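Local coordinates for Keto/oxoacid ferredoxin oxidoreductase, gamma subunit (Geobacter sulfurreducens, PDB 3ON3), which probably serves as the gamma subunit of an oxidoreductase that oxidises 2-oxoacids and passes the electrons to ferredoxin, at residues G93-D98 with G108-T113. Residues are numbered along the deposited sequence; the frame is centred on the assembly and turned at random.
Sequences GVLLVD and GNYQTT
L95, T113 and G93 lose the most surface where strand 93-98 takes on the parallel strand 111-115, which forms one margin of the six-stranded mixed sheet within this chain. Parallel pairing is recognised by the way one residue bonds to two residues flanking its opposite number, and L95 is a clear case. L95 CA lies 4.6 Å from T112 CA, yet the amide of L95 donates to Q111 O, an almost straight bond of 172° at the hydrogen, while L95 O receives T113 N at 2.9 Å. The same L95 O also takes a CA-H...O contact from T112. T113 answers in turn: T113 O accepts V97 N at 3.2 Å and is approached by the CA-H of L96.

On the face carrying L95 and T112, the leucine and threonine side chains extend together from the sheet. The L95 side chain lies at a slant to that of Y110, and L95 CB is 3.9 Å from Y110 CB. With CG anti to the backbone N (chi1 172°), the leucine carries its CD2 to 3.7 Å from T112 OG1 and close to Y110 CD2. L89 and P106 add to the apolar surroundings of L95. The other face bears L96 and T113, both of which pack on L142 of helix 131-143; CD1 of L96 comes within 3.7 Å of T113 O. At the start of the pairing, G93 O lies near the ring plane of Y110, at its edge, and G93 O accepts Q111 N at 2.9 Å through a bond bent to 133° at the hydrogen.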
ATOM      1  N   GLY B  93     -11.138  22.450  -4.978  1.00 59.21           N
ATOM      2  CA  GLY B  93     -10.413  21.207  -5.147  1.00 49.92           C
ATOM      3  C   GLY B  93     -11.208  20.241  -5.992  1.00 48.57           C
ATOM      4  O   GLY B  93     -12.395  20.440  -6.232  1.00 49.20           O
ATOM      5  N   VAL B  94     -10.538  19.189  -6.452  1.00 50.94           N
ATOM      6  CA  VAL B  94     -11.150  18.178  -7.306  1.00 49.99           C
ATOM      7  C   VAL B  94     -11.975  17.196  -6.487  1.00 46.26           C
ATOM      8  O   VAL B  94     -11.487  16.593  -5.534  1.00 42.17           O
ATOM      9  CB  VAL B  94     -10.072  17.417  -8.137  1.00 45.68           C
ATOM     10  CG1 VAL B  94     -10.611  16.097  -8.688  1.00 45.85           C
ATOM     11  CG2 VAL B  94      -9.570  18.294  -9.262  1.00 34.84           C
ATOM     12  N   LEU B  95     -13.238  17.045  -6.850  1.00 41.84           N
ATOM     13  CA  LEU B  95     -14.088  16.105  -6.146  1.00 43.13           C
ATOM     14  C   LEU B  95     -14.646  15.099  -7.125  1.00 41.52           C
ATOM     15  O   LEU B  95     -15.449  15.434  -7.959  1.00 43.90           O
ATOM     16  CB  LEU B  95     -15.218  16.824  -5.411  1.00 48.40           C
ATOM     17  CG  LEU B  95     -16.287  15.901  -4.805  1.00 51.00           C
ATOM     18  CD1 LEU B  95     -15.669  14.910  -3.837  1.00 36.74           C
ATOM     19  CD2 LEU B  95     -17.410  16.684  -4.128  1.00 50.88           C
ATOM     20  N   LEU B  96     -14.188  13.859  -7.027  1.00 47.55           N
ATOM     21  CA  LEU B  96     -14.647  12.800  -7.910  1.00 40.15           C
ATOM     22  C   LEU B  96     -15.421  11.774  -7.112  1.00 38.44           C
ATOM     23  O   LEU B  96     -14.896  11.180  -6.153  1.00 41.62           O
ATOM     24  CB  LEU B  96     -13.456  12.131  -8.605  1.00 45.79           C
ATOM     25  CG  LEU B  96     -13.718  10.842  -9.395  1.00 45.25           C
ATOM     26  CD1 LEU B  96     -14.527  11.121 -10.686  1.00 36.70           C
ATOM     27  CD2 LEU B  96     -12.418  10.140  -9.721  1.00 43.05           C
ATOM     28  N   VAL B  97     -16.665  11.554  -7.513  1.00 39.29           N
ATOM     29  CA  VAL B  97     -17.513  10.596  -6.814  1.00 51.12           C
ATOM     30  C   VAL B  97     -18.120   9.599  -7.791  1.00 47.83           C
ATOM     31  O   VAL B  97     -18.110   9.833  -8.989  1.00 43.82           O
ATOM     32  CB  VAL B  97     -18.630  11.310  -5.997  1.00 51.55           C
ATOM     33  CG1 VAL B  97     -18.027  12.375  -5.092  1.00 49.03           C
ATOM     34  CG2 VAL B  97     -19.684  11.939  -6.917  1.00 53.43           C
ATOM     35  N   ASP B  98     -18.621   8.480  -7.278  1.00 47.02           N
ATOM     36  CA  ASP B  98     -19.471   7.610  -8.076  1.00 47.06           C
ATOM     37  C   ASP B  98     -20.909   8.131  -8.022  1.00 56.05           C
ATOM     38  O   ASP B  98     -21.424   8.446  -6.946  1.00 54.91           O
ATOM     39  CB  ASP B  98     -19.399   6.159  -7.604  1.00 48.59           C
ATOM     40  CG  ASP B  98     -20.374   5.259  -8.352  1.00 53.18           C
ATOM     41  OD1 ASP B  98     -21.589   5.513  -8.287  1.00 58.57           O
ATOM     42  OD2 ASP B  98     -19.935   4.301  -9.011  1.00 51.60           O
ATOM     43  N   GLY B 108     -20.571  23.031  -0.405  1.00 86.01           N
ATOM     44  CA  GLY B 108     -19.231  23.521  -0.659  1.00 76.14           C
ATOM     45  C   GLY B 108     -18.954  23.741  -2.130  1.00 72.12           C
ATOM     46  O   GLY B 108     -19.600  23.150  -2.996  1.00 72.37           O
ATOM     47  N   ASN B 109     -17.987  24.610  -2.406  1.00 69.54           N
ATOM     48  CA  ASN B 109     -17.512  24.852  -3.757  1.00 61.92           C
ATOM     49  C   ASN B 109     -16.388  23.884  -4.128  1.00 61.77           C
ATOM     50  O   ASN B 109     -15.300  23.962  -3.559  1.00 66.96           O
ATOM     51  CB  ASN B 109     -16.995  26.282  -3.879  1.00 71.59           C
ATOM     52  CG  ASN B 109     -18.060  27.249  -4.352  1.00 94.71           C
ATOM     53  OD1 ASN B 109     -19.255  27.037  -4.130  1.00101.43           O
ATOM     54  ND2 ASN B 109     -17.631  28.325  -5.009  1.00 98.11           N
ATOM     55  N   TYR B 110     -16.654  22.981  -5.074  1.00 53.29           N
ATOM     56  CA  TYR B 110     -15.653  22.018  -5.544  1.00 53.93           C
ATOM     57  C   TYR B 110     -15.764  21.812  -7.057  1.00 60.52           C
ATOM     58  O   TYR B 110     -16.869  21.839  -7.609  1.00 59.67           O
ATOM     59  CB  TYR B 110     -15.851  20.660  -4.851  1.00 50.96           C
ATOM     60  CG  TYR B 110     -15.923  20.723  -3.337  1.00 48.77           C
ATOM     61  CD1 TYR B 110     -14.807  21.063  -2.586  1.00 58.68           C
ATOM     62  CD2 TYR B 110     -17.103  20.429  -2.658  1.00 51.78           C
ATOM     63  CE1 TYR B 110     -14.862  21.125  -1.197  1.00 67.55           C
ATOM     64  CE2 TYR B 110     -17.167  20.488  -1.262  1.00 56.59           C
ATOM     65  CZ  TYR B 110     -16.041  20.838  -0.542  1.00 63.14           C
ATOM     66  OH  TYR B 110     -16.075  20.902   0.830  1.00 71.02           O
ATOM     67  N   GLN B 111     -14.635  21.599  -7.733  1.00 60.33           N
ATOM     68  CA  GLN B 111     -14.685  21.146  -9.121  1.00 50.90           C
ATOM     69  C   GLN B 111     -15.151  19.701  -9.077  1.00 51.46           C
ATOM     70  O   GLN B 111     -14.353  18.782  -8.888  1.00 47.48           O
ATOM     71  CB  GLN B 111     -13.326  21.254  -9.816  1.00 45.17           C
ATOM     72  CG  GLN B 111     -12.787  22.676  -9.975  1.00 54.11           C
ATOM     73  CD  GLN B 111     -13.604  23.521 -10.948  1.00 66.86           C
ATOM     74  OE1 GLN B 111     -14.052  24.626 -10.610  1.00 73.43           O
ATOM     75  NE2 GLN B 111     -13.806  23.006 -12.158  1.00 65.07           N
ATOM     76  N   THR B 112     -16.452  19.508  -9.240  1.00 45.56           N
ATOM     77  CA  THR B 112     -17.072  18.212  -9.010  1.00 48.29           C
ATOM     78  C   THR B 112     -17.343  17.449 -10.295  1.00 50.72           C
ATOM     79  O   THR B 112     -17.950  17.969 -11.232  1.00 51.64           O
ATOM     80  CB  THR B 112     -18.398  18.360  -8.240  1.00 57.07           C
ATOM     81  OG1 THR B 112     -18.146  18.990  -6.981  1.00 69.28           O
ATOM     82  CG2 THR B 112     -19.020  17.004  -7.998  1.00 60.68           C
ATOM     83  N   THR B 113     -16.891  16.203 -10.325  1.00 46.74           N
ATOM     84  CA  THR B 113     -17.181  15.316 -11.431  1.00 50.80           C
ATOM     85  C   THR B 113     -17.786  14.044 -10.895  1.00 50.43           C
ATOM     86  O   THR B 113     -17.313  13.506  -9.904  1.00 48.11           O
ATOM     87  CB  THR B 113     -15.919  14.959 -12.234  1.00 44.87           C
ATOM     88  OG1 THR B 113     -15.373  16.156 -12.796  1.00 53.26           O
ATOM     89  CG2 THR B 113     -16.260  13.978 -13.358  1.00 39.54           C
TER